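Local coordinates for Serine/threonine/tyrosine-interacting protein (Homo sapiens, PDB 2R0B) that is a catalytically inactive phosphatase that acts as a nuclear anchor for the kinases ERK1 and ERK2 and keeps FBXW7 from assembling into its ubiquitin ligase, at residues F107-A110 with Y111-T115; G117-Y120 with R121-F124; G139-H142 with Q143-Y147; I73-F76 with P77-K80. One frame throughout, in Å; residues are numbered along the deposited sequence.

Interaction 1. Residues F107-A110 with Y111-T115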
loop_
_atom_site.group_PDB
_atom_site.type_symbol
_atom_site.label_atom_id
_atom_site.label_comp_id
_atom_site.label_asym_id
_atom_site.label_seq_id
_atom_site.Cartn_x
_atom_site.Cartn_y
_atom_site.Cartn_z
ATOM N N PHE A 107 4.998 -0.500 -0.296
ATOM C CA PHE A 107 4.509 0.808 0.112
ATOM C C PHE A 107 4.010 0.826 1.573
ATOM O O PHE A 107 4.222 1.815 2.285
ATOM C CB PHE A 107 3.453 1.333 -0.884
ATOM C CG PHE A 107 4.068 1.988 -2.083
ATOM C CD1 PHE A 107 4.539 3.300 -2.000
ATOM C CD2 PHE A 107 4.280 1.260 -3.263
ATOM C CE1 PHE A 107 5.151 3.897 -3.105
ATOM C CE2 PHE A 107 4.904 1.844 -4.357
ATOM C CZ PHE A 107 5.334 3.169 -4.280
ATOM N N VAL A 108 3.423 -0.286 2.031
ATOM C CA VAL A 108 2.932 -0.330 3.426
ATOM C C VAL A 108 4.132 -0.436 4.367
ATOM O O VAL A 108 4.159 0.178 5.460
ATOM C CB VAL A 108 1.905 -1.472 3.620
ATOM C CG1 VAL A 108 1.719 -1.803 5.094
ATOM C CG2 VAL A 108 0.536 -1.096 2.961
ATOM N N ILE A 109 5.142 -1.187 3.927
ATOM C CA ILE A 109 6.380 -1.349 4.716
ATOM C C ILE A 109 7.119 -0.021 4.844
ATOM O O ILE A 109 7.656 0.288 5.899
ATOM C CB ILE A 109 7.273 -2.508 4.182
ATOM C CG1 ILE A 109 6.583 -3.857 4.520
ATOM C CG2 ILE A 109 8.729 -2.416 4.762
ATOM C CD1 ILE A 109 6.991 -5.086 3.672
ATOM N N ALA A 110 7.158 0.766 3.775
ATOM C CA ALA A 110 7.860 2.041 3.840
ATOM C C ALA A 110 7.224 2.946 4.892
ATOM O O ALA A 110 7.925 3.582 5.678
ATOM C CB ALA A 110 7.835 2.725 2.479
ATOM N N TYR A 111 5.888 2.968 4.901
ATOM C CA TYR A 111 5.139 3.770 5.847
ATOM C C TYR A 111 5.470 3.306 7.263
ATOM O O TYR A 111 5.710 4.135 8.145
ATOM C CB TYR A 111 3.620 3.713 5.567
ATOM C CG TYR A 111 2.852 4.521 6.579
ATOM C CD1 TYR A 111 2.739 5.915 6.459
ATOM C CD2 TYR A 111 2.337 3.911 7.717
ATOM C CE1 TYR A 111 2.065 6.666 7.424
ATOM C CE2 TYR A 111 1.673 4.650 8.690
ATOM C CZ TYR A 111 1.536 6.012 8.533
ATOM O OH TYR A 111 0.900 6.695 9.540
ATOM N N ILE A 112 5.511 1.991 7.464
ATOM C CA ILE A 112 5.741 1.431 8.818
ATOM C C ILE A 112 7.157 1.696 9.313
ATOM O O ILE A 112 7.361 2.104 10.470
ATOM C CB ILE A 112 5.452 -0.077 8.865
ATOM C CG1 ILE A 112 3.965 -0.314 8.729
ATOM C CG2 ILE A 112 6.027 -0.710 10.195
ATOM C CD1 ILE A 112 3.597 -1.758 8.416
ATOM N N MET A 113 8.136 1.522 8.425
ATOM C CA MET A 113 9.532 1.799 8.774
ATOM C C MET A 113 9.751 3.232 9.270
ATOM O O MET A 113 10.330 3.458 10.354
ATOM C CB MET A 113 10.453 1.505 7.571
ATOM C CG MET A 113 10.579 0.008 7.243
ATOM S SD MET A 113 11.535 -0.309 5.735
ATOM C CE MET A 113 13.116 0.468 6.176
ATOM N N GLU A 114 9.281 4.200 8.486
ATOM C CA GLU A 114 9.481 5.590 8.832
ATOM C C GLU A 114 8.691 6.038 10.057
ATOM O O GLU A 114 9.214 6.762 10.911
ATOM C CB GLU A 114 9.144 6.482 7.649
ATOM C CG GLU A 114 9.566 7.897 7.905
ATOM C CD GLU A 114 9.601 8.745 6.674
ATOM O OE1 GLU A 114 9.045 8.342 5.613
ATOM O OE2 GLU A 114 10.195 9.840 6.787
ATOM N N THR A 115 7.427 5.629 10.120
ATOM C CA THR A 115 6.504 6.116 11.152
ATOM C C THR A 115 6.783 5.473 12.509
ATOM O O THR A 115 6.764 6.155 13.557
ATOM C CB THR A 115 5.050 5.892 10.695
ATOM O OG1 THR A 115 4.859 6.550 9.434
ATOM C CG2 THR A 115 4.027 6.476 11.711
HETATM O O HOH W 1 7.350 6.289 4.831
#
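M113 crosses I109 obliquely, one turn on, and its chain illustrates how one side chain can pack both on backbone and on a neighbour before its tip leads away. CB rests 3.5 Å from I109 O, and CG comes closer still, 3.2 Å from the same oxygen, which also receives M113 N in a nearly straight hydrogen bond of 2.9 Å. With CG anti to the carbonyl carbon (chi1 -70°), the sulfur is carried over the branch methyl of I109, where SD meets CG2 at 3.6 Å. A bend at the last torsion then turns CE off toward L144. With M113 cut back to alanine, I109 CG2 is likely to lose its sulfur neighbour and a gap to open toward L144. One residue back, I112 CD1 touches V108 CG1 at 3.8 Å. On another side of the helix, a water bridges A110 O, weakly, and E114 OE1, while that carboxylate oxygen also bonds Y147 OH. T115 OG1 lies over the centre of the Y111 ring and bonds Y111 O. Helix 103-116 is thus packed on three helices: Y111 faces 76-88, I112 and M113 meet A123 of 120-130, and A110 touches L144 of 138-152.

Interaction 2. Residues G117-Y120 with R121-F124. With SO4 (sulfate ion), chain C.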
loop_
_atom_site.group_PDB
_atom_site.type_symbol
_atom_site.label_atom_id
_atom_site.label_comp_id
_atom_site.label_asym_id
_atom_site.label_seq_id
_atom_site.Cartn_x
_atom_site.Cartn_y
_atom_site.Cartn_z
ATOM N N GLY A 117 9.599 3.633 13.279
ATOM C CA GLY A 117 11.026 3.533 13.569
ATOM C C GLY A 117 11.564 2.107 13.477
ATOM O O GLY A 117 12.475 1.754 14.203
ATOM N N MET A 118 10.996 1.293 12.589
ATOM C CA MET A 118 11.389 -0.111 12.456
ATOM C C MET A 118 12.323 -0.277 11.271
ATOM O O MET A 118 12.182 0.403 10.270
ATOM C CB MET A 118 10.160 -1.023 12.294
ATOM C CG MET A 118 9.113 -0.839 13.420
ATOM S SD MET A 118 7.543 -1.726 13.267
ATOM C CE MET A 118 8.003 -3.124 12.626
ATOM N N LYS A 119 13.282 -1.182 11.413
ATOM C CA LYS A 119 14.145 -1.630 10.310
ATOM C C LYS A 119 13.361 -2.505 9.334
ATOM O O LYS A 119 12.257 -2.988 9.665
ATOM C CB LYS A 119 15.332 -2.412 10.870
ATOM C CG LYS A 119 16.400 -1.546 11.591
ATOM C CD LYS A 119 17.246 -2.407 12.494
ATOM C CE LYS A 119 18.630 -1.787 12.857
ATOM N NZ LYS A 119 18.684 -0.303 13.055
ATOM N N TYR A 120 13.929 -2.744 8.143
ATOM C CA TYR A 120 13.206 -3.511 7.125
ATOM C C TYR A 120 12.796 -4.897 7.618
ATOM O O TYR A 120 11.634 -5.291 7.511
ATOM C CB TYR A 120 13.953 -3.608 5.764
ATOM C CG TYR A 120 13.231 -4.592 4.865
ATOM C CD1 TYR A 120 12.117 -4.211 4.139
ATOM C CD2 TYR A 120 13.641 -5.938 4.795
ATOM C CE1 TYR A 120 11.418 -5.135 3.375
ATOM C CE2 TYR A 120 12.962 -6.858 4.024
ATOM C CZ TYR A 120 11.841 -6.446 3.311
ATOM O OH TYR A 120 11.114 -7.348 2.551
ATOM N N ARG A 121 13.755 -5.650 8.147
ATOM C CA ARG A 121 13.460 -7.012 8.548
ATOM C C ARG A 121 12.315 -7.110 9.561
ATOM O O ARG A 121 11.501 -8.025 9.497
ATOM C CB ARG A 121 14.717 -7.694 9.078
ATOM C CG ARG A 121 15.217 -7.186 10.398
ATOM C CD ARG A 121 16.525 -7.855 10.748
ATOM N NE ARG A 121 17.564 -7.606 9.745
ATOM C CZ ARG A 121 18.837 -7.963 9.901
ATOM N NH1 ARG A 121 19.218 -8.578 11.017
ATOM N NH2 ARG A 121 19.727 -7.704 8.949
ATOM N N ASP A 122 12.260 -6.157 10.485
ATOM C CA ASP A 122 11.234 -6.164 11.530
ATOM C C ASP A 122 9.872 -5.696 11.014
ATOM O O ASP A 122 8.825 -6.222 11.414
ATOM C CB ASP A 122 11.713 -5.314 12.698
ATOM C CG ASP A 122 12.989 -5.870 13.301
ATOM O OD1 ASP A 122 12.999 -7.078 13.617
ATOM O OD2 ASP A 122 13.984 -5.116 13.415
ATOM N N ALA A 123 9.886 -4.695 10.132
ATOM C CA ALA A 123 8.656 -4.247 9.479
ATOM C C ALA A 123 8.126 -5.330 8.543
ATOM O O ALA A 123 6.926 -5.593 8.525
ATOM C CB ALA A 123 8.904 -2.923 8.712
ATOM N N PHE A 124 9.016 -5.994 7.809
ATOM C CA PHE A 124 8.578 -7.070 6.928
ATOM C C PHE A 124 7.927 -8.187 7.767
ATOM O O PHE A 124 6.833 -8.642 7.475
ATOM C CB PHE A 124 9.713 -7.609 6.055
ATOM C CG PHE A 124 9.352 -8.887 5.340
ATOM C CD1 PHE A 124 8.679 -8.844 4.117
ATOM C CD2 PHE A 124 9.626 -10.124 5.917
ATOM C CE1 PHE A 124 8.300 -10.016 3.462
ATOM C CE2 PHE A 124 9.272 -11.315 5.250
ATOM C CZ PHE A 124 8.603 -11.261 4.036
HETATM S S SO4 C . 17.863 -4.528 7.651
HETATM O O1 SO4 C . 18.591 -3.839 8.734
HETATM O O2 SO4 C . 17.682 -3.488 6.644
HETATM O O3 SO4 C . 18.659 -5.649 7.180
HETATM O O4 SO4 C . 16.603 -4.983 8.219
HETATM O O HOH W 2 13.286 -2.622 13.982
#
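F124 N bonds Y120 O at 2.7 Å and A123 N bonds K119 O at 3.0 Å, closing the first turn of helix 120-130 behind K119 at the N-cap position. On that turn R121 grips a sulfate ion, probably from the crystallisation liquor, with backbone and side chain together. Its N donates to SO4 O4 at 2.9 Å, and its NH2 to SO4 O3 at 2.9 Å; NE reaches O4 at 3.2 Å and O3 only weakly. The anion meets the guanidinium at its edge, near the plane. CG of R121 sits between the backbone N and the carbonyl carbon (chi1 70°), and a further bend at chi3 folds the chain back over the ion. A water links K119 N to D122 OD2. Farther out, Y120 and F124 point the same way, one turn apart. CB of F124 makes a CH-pi contact over one face of the Y120 ring, 4.0 Å from its centroid, whereas the two rings, 28° from parallel, are slid so far that they barely overlap. Y120 OH comes 3.3 Å from F124 CD1. A serine in place of Y120 would probably uncover F124 CB and leave a gap facing V141 and L144 of helix 138-152. The sulfate bonds combine a guanidinium with an amide from the start of a helix, with Q145 NE2 of helix 138-152 as a further donor, and the helix dipole would probably add to the attraction; such a site suits a small anion, though no physiological ligand follows from it.

Interaction 3. Residues G139-H142 with Q143-Y147. With SO4 (sulfate ion), chain C.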
loop_
_atom_site.group_PDB
_atom_site.type_symbol
_atom_site.label_atom_id
_atom_site.label_comp_id
_atom_site.label_asym_id
_atom_site.label_seq_id
_atom_site.Cartn_x
_atom_site.Cartn_y
_atom_site.Cartn_z
ATOM N N GLY A 139 14.567 -5.826 -5.524
ATOM C CA GLY A 139 14.855 -4.445 -5.899
ATOM C C GLY A 139 14.147 -3.516 -4.934
ATOM O O GLY A 139 14.703 -2.509 -4.477
ATOM N N PHE A 140 12.919 -3.895 -4.602
ATOM C CA PHE A 140 12.067 -3.149 -3.696
ATOM C C PHE A 140 12.643 -3.190 -2.278
ATOM O O PHE A 140 12.576 -2.194 -1.541
ATOM C CB PHE A 140 10.650 -3.739 -3.690
ATOM C CG PHE A 140 9.866 -3.478 -4.951
ATOM C CD1 PHE A 140 10.363 -2.664 -5.969
ATOM C CD2 PHE A 140 8.593 -4.050 -5.107
ATOM C CE1 PHE A 140 9.584 -2.409 -7.120
ATOM C CE2 PHE A 140 7.829 -3.806 -6.258
ATOM C CZ PHE A 140 8.329 -3.001 -7.258
ATOM N N VAL A 141 13.212 -4.326 -1.886
ATOM C CA VAL A 141 13.819 -4.427 -0.557
ATOM C C VAL A 141 15.010 -3.474 -0.435
ATOM O O VAL A 141 15.103 -2.693 0.520
ATOM C CB VAL A 141 14.232 -5.847 -0.221
ATOM C CG1 VAL A 141 14.966 -5.877 1.144
ATOM C CG2 VAL A 141 13.016 -6.754 -0.204
ATOM N N HIS A 142 15.905 -3.526 -1.417
ATOM C CA HIS A 142 16.985 -2.552 -1.477
ATOM C C HIS A 142 16.484 -1.107 -1.412
ATOM O O HIS A 142 17.096 -0.280 -0.725
ATOM C CB HIS A 142 17.846 -2.777 -2.718
ATOM C CG HIS A 142 18.751 -3.959 -2.607
ATOM N ND1 HIS A 142 20.119 -3.840 -2.459
ATOM C CD2 HIS A 142 18.483 -5.284 -2.571
ATOM C CE1 HIS A 142 20.657 -5.044 -2.375
ATOM N NE2 HIS A 142 19.684 -5.939 -2.432
ATOM N N GLN A 143 15.402 -0.796 -2.138
ATOM C CA GLN A 143 14.912 0.598 -2.160
ATOM C C GLN A 143 14.312 1.020 -0.821
ATOM O O GLN A 143 14.418 2.191 -0.434
ATOM C CB GLN A 143 13.915 0.837 -3.291
ATOM C CG GLN A 143 14.564 0.842 -4.656
ATOM C CD GLN A 143 13.568 0.981 -5.766
ATOM O OE1 GLN A 143 12.779 1.946 -5.817
ATOM N NE2 GLN A 143 13.609 0.030 -6.691
ATOM N N LEU A 144 13.714 0.058 -0.113
ATOM C CA LEU A 144 13.223 0.309 1.247
ATOM C C LEU A 144 14.368 0.699 2.193
ATOM O O LEU A 144 14.277 1.674 2.941
ATOM C CB LEU A 144 12.484 -0.926 1.748
ATOM C CG LEU A 144 11.110 -0.975 1.075
ATOM C CD1 LEU A 144 10.507 -2.377 1.181
ATOM C CD2 LEU A 144 10.166 0.096 1.681
ATOM N N GLN A 145 15.441 -0.086 2.147
ATOM C CA GLN A 145 16.667 0.188 2.901
ATOM C C GLN A 145 17.323 1.522 2.522
ATOM O O GLN A 145 17.821 2.272 3.386
ATOM C CB GLN A 145 17.609 -1.018 2.729
ATOM C CG GLN A 145 16.969 -2.319 3.259
ATOM C CD GLN A 145 17.729 -3.576 2.847
ATOM O OE1 GLN A 145 18.134 -3.726 1.693
ATOM N NE2 GLN A 145 17.921 -4.491 3.797
ATOM N N GLU A 146 17.287 1.831 1.232
ATOM C CA GLU A 146 17.880 3.039 0.690
ATOM C C GLU A 146 17.129 4.272 1.217
ATOM O O GLU A 146 17.743 5.283 1.507
ATOM C CB GLU A 146 17.847 2.968 -0.845
ATOM C CG GLU A 146 18.382 4.186 -1.614
ATOM C CD GLU A 146 18.007 4.155 -3.084
ATOM O OE1 GLU A 146 17.426 3.173 -3.546
ATOM O OE2 GLU A 146 18.272 5.153 -3.800
ATOM N N TYR A 147 15.809 4.161 1.345
ATOM C CA TYR A 147 14.962 5.256 1.771
ATOM C C TYR A 147 15.173 5.471 3.274
ATOM O O TYR A 147 15.184 6.605 3.741
ATOM C CB TYR A 147 13.490 4.944 1.431
ATOM C CG TYR A 147 12.506 6.027 1.838
ATOM C CD1 TYR A 147 12.607 7.326 1.320
ATOM C CD2 TYR A 147 11.474 5.747 2.743
ATOM C CE1 TYR A 147 11.702 8.327 1.712
ATOM C CE2 TYR A 147 10.569 6.736 3.142
ATOM C CZ TYR A 147 10.683 8.018 2.620
ATOM O OH TYR A 147 9.789 9.007 3.004
HETATM S S SO4 C . 17.863 -4.528 7.651
HETATM O O1 SO4 C . 18.591 -3.839 8.734
HETATM O O2 SO4 C . 17.682 -3.488 6.644
HETATM O O3 SO4 C . 18.659 -5.649 7.180
HETATM O O4 SO4 C . 16.603 -4.983 8.219
#
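Q143 lies along the backbone of G139, one turn earlier in the helix, and its amide lands where packing is close. CG is 3.4 Å from G139 O, the oxygen that also takes Q143 N in a hydrogen bond of 3.0 Å, and NE2 stands at the edge of the F140 ring, near its plane. The amide is pinned from outside as well: OE1 accepts from I72 N and I73 N, while NE2 donates to E70 O, so both ends of the group are used and its flip is fixed. On this side too E146, though exposed, touches I73. L144 is equally snug. With CG anti to the carbonyl carbon (chi1 -76°), that atom drops to 3.2 Å from F140 O, and its side chain lies against I109. Helix 138-152 packs against helices 103-116 and 120-130 of this dual-specificity phosphatase domain: F140, L144 and Y147 are buried, and N137 OD1 bonds F140 N where the helix starts. The other flank is looser. Here the contact of V141 CG1 with Q145 OE1 is slack, at 3.9 Å, although Y120 packs against both residues. H142 is the solvent side, offering one ring face to that same oxygen, with 4.4 Å separating H142 CG from Q145 OE1. The far end of the Q145 amide turns to a bound sulfate, NE2 donating to SO4 O2 at 3.0 Å, an ion that R121 also holds.

Interaction 4. Residues I73-F76 with P77-K80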
loop_
_atom_site.group_PDB
_atom_site.type_symbol
_atom_site.label_atom_id
_atom_site.label_comp_id
_atom_site.label_asym_id
_atom_site.label_seq_id
_atom_site.Cartn_x
_atom_site.Cartn_y
_atom_site.Cartn_z
ATOM N N ILE A 73 11.017 4.082 -4.823
ATOM C CA ILE A 73 11.477 5.052 -3.810
ATOM C C ILE A 73 11.062 6.494 -4.141
ATOM O O ILE A 73 10.741 7.270 -3.242
ATOM C CB ILE A 73 13.004 4.925 -3.543
ATOM C CG1 ILE A 73 13.424 5.781 -2.348
ATOM C CG2 ILE A 73 13.806 5.246 -4.808
ATOM C CD1 ILE A 73 14.896 5.598 -1.942
ATOM N N ARG A 74 11.027 6.836 -5.436
ATOM C CA ARG A 74 10.561 8.167 -5.841
ATOM C C ARG A 74 9.171 8.546 -5.282
ATOM O O ARG A 74 8.867 9.740 -5.149
ATOM C CB ARG A 74 10.569 8.308 -7.371
ATOM C CG ARG A 74 9.607 7.343 -8.074
ATOM C CD ARG A 74 9.746 7.383 -9.566
ATOM N NE ARG A 74 9.116 6.221 -10.175
ATOM C CZ ARG A 74 8.423 6.239 -11.313
ATOM N NH1 ARG A 74 8.244 7.366 -11.990
ATOM N NH2 ARG A 74 7.890 5.118 -11.773
ATOM N N PHE A 75 8.346 7.542 -4.961
ATOM C CA PHE A 75 6.966 7.799 -4.511
ATOM C C PHE A 75 6.768 7.629 -2.992
ATOM O O PHE A 75 5.675 7.967 -2.477
ATOM C CB PHE A 75 5.937 6.905 -5.249
ATOM C CG PHE A 75 5.747 7.239 -6.719
ATOM C CD1 PHE A 75 5.390 8.523 -7.121
ATOM C CD2 PHE A 75 5.900 6.252 -7.692
ATOM C CE1 PHE A 75 5.239 8.816 -8.486
ATOM C CE2 PHE A 75 5.733 6.527 -9.045
ATOM C CZ PHE A 75 5.394 7.810 -9.444
ATOM N N PHE A 76 7.792 7.168 -2.264
ATOM C CA PHE A 76 7.637 7.013 -0.815
ATOM C C PHE A 76 7.195 8.303 -0.083
ATOM O O PHE A 76 6.310 8.238 0.739
ATOM C CB PHE A 76 8.877 6.375 -0.160
ATOM C CG PHE A 76 9.104 4.928 -0.565
ATOM C CD1 PHE A 76 8.059 4.146 -1.046
ATOM C CD2 PHE A 76 10.350 4.343 -0.420
ATOM C CE1 PHE A 76 8.279 2.792 -1.417
ATOM C CE2 PHE A 76 10.577 3.005 -0.786
ATOM C CZ PHE A 76 9.543 2.231 -1.269
ATOM N N PRO A 77 7.811 9.477 -0.395
ATOM C CA PRO A 77 7.336 10.702 0.265
ATOM C C PRO A 77 5.865 11.005 -0.009
ATOM O O PRO A 77 5.156 11.383 0.928
ATOM C CB PRO A 77 8.280 11.799 -0.293
ATOM C CG PRO A 77 9.552 11.009 -0.634
ATOM C CD PRO A 77 8.990 9.743 -1.246
ATOM N N MET A 78 5.426 10.763 -1.251
ATOM C CA MET A 78 4.057 10.997 -1.712
ATOM C C MET A 78 3.077 10.140 -0.918
ATOM O O MET A 78 2.051 10.612 -0.425
ATOM C CB MET A 78 3.985 10.662 -3.219
ATOM C CG MET A 78 2.607 10.754 -3.912
ATOM S SD MET A 78 2.661 10.466 -5.720
ATOM C CE MET A 78 3.995 11.534 -6.275
ATOM N N THR A 79 3.388 8.848 -0.813
ATOM C CA THR A 79 2.442 7.938 -0.160
ATOM C C THR A 79 2.404 8.139 1.350
ATOM O O THR A 79 1.340 8.030 1.960
ATOM C CB THR A 79 2.680 6.467 -0.536
ATOM O OG1 THR A 79 3.991 6.080 -0.122
ATOM C CG2 THR A 79 2.534 6.309 -2.059
ATOM N N LYS A 80 3.547 8.474 1.941
ATOM C CA LYS A 80 3.606 8.815 3.369
ATOM C C LYS A 80 2.705 10.030 3.678
ATOM O O LYS A 80 1.914 10.002 4.627
ATOM C CB LYS A 80 5.059 9.081 3.784
ATOM C CG LYS A 80 5.291 9.803 5.144
ATOM C CD LYS A 80 5.098 8.923 6.364
ATOM C CE LYS A 80 5.511 9.662 7.666
ATOM N NZ LYS A 80 4.659 9.244 8.828
HETATM O O HOH W 3 7.016 11.290 -3.664
#
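T79 N bonds F75 O at 3.0 Å and K80 N bonds F76 O at 3.0 Å, the backbone bonds that tie the two segments together. They mark a change of helix type, for a 3-10 turn at 73-75, with F76 N bonded to I73 O, runs into helix 76-88. Proline at the second position of this helix suits the first turn, where its missing N-H costs no helical bond. Next comes water, which spans the junction by donating to R74 O at 2.8 Å and accepting from M78 N at 2.9 Å. Among side chains, F75 and M78 lie side by side in a Met-aromatic contact that holds for the conformer given here, one of two. In it M78 CE comes to the edge of the F75 ring, near its plane, 3.4 Å from F75 CD1, while SD sits obliquely, 4.8 Å from the ring centroid. M78 sends CG anti to the backbone N (chi1 176°), and the later bend at chi3 swings the methyl back to the ring. F75 CE2 lies over the centre of the R74 guanidinium face, and R74 CG lies over one face of the F75 ring. I73 CA lies over one face of the F76 ring, which meets F107 and Y147 edge-to-face. Charge enters at the end of K80, whose NZ makes a salt bridge with D84 OD2 and a hydrogen bond with T115 OG1.

How the interactions relate
Three of the four contacts close round interaction 1, whose helix 103-116 touches each of the others. M113 O and M118 N, 3.2 Å apart, probably form a hydrogen bond between interactions 1 and 2. F107 CD1 lies 3.4 Å from T79 OG1 of interaction 4, and the centres of interactions 1 and 3 are about 11 Å apart. Interactions 3 and 4 are joined directly where L144 CD2 packs on F76 CZ at 3.7 Å. Interactions 2 and 4 do not touch: their centres are about 17 Å apart and their nearest atoms about 9 Å. The sulfate instead unites interactions 2 and 3, beside the packing of Y120 CE1 on L144 CD1 at 3.6 Å.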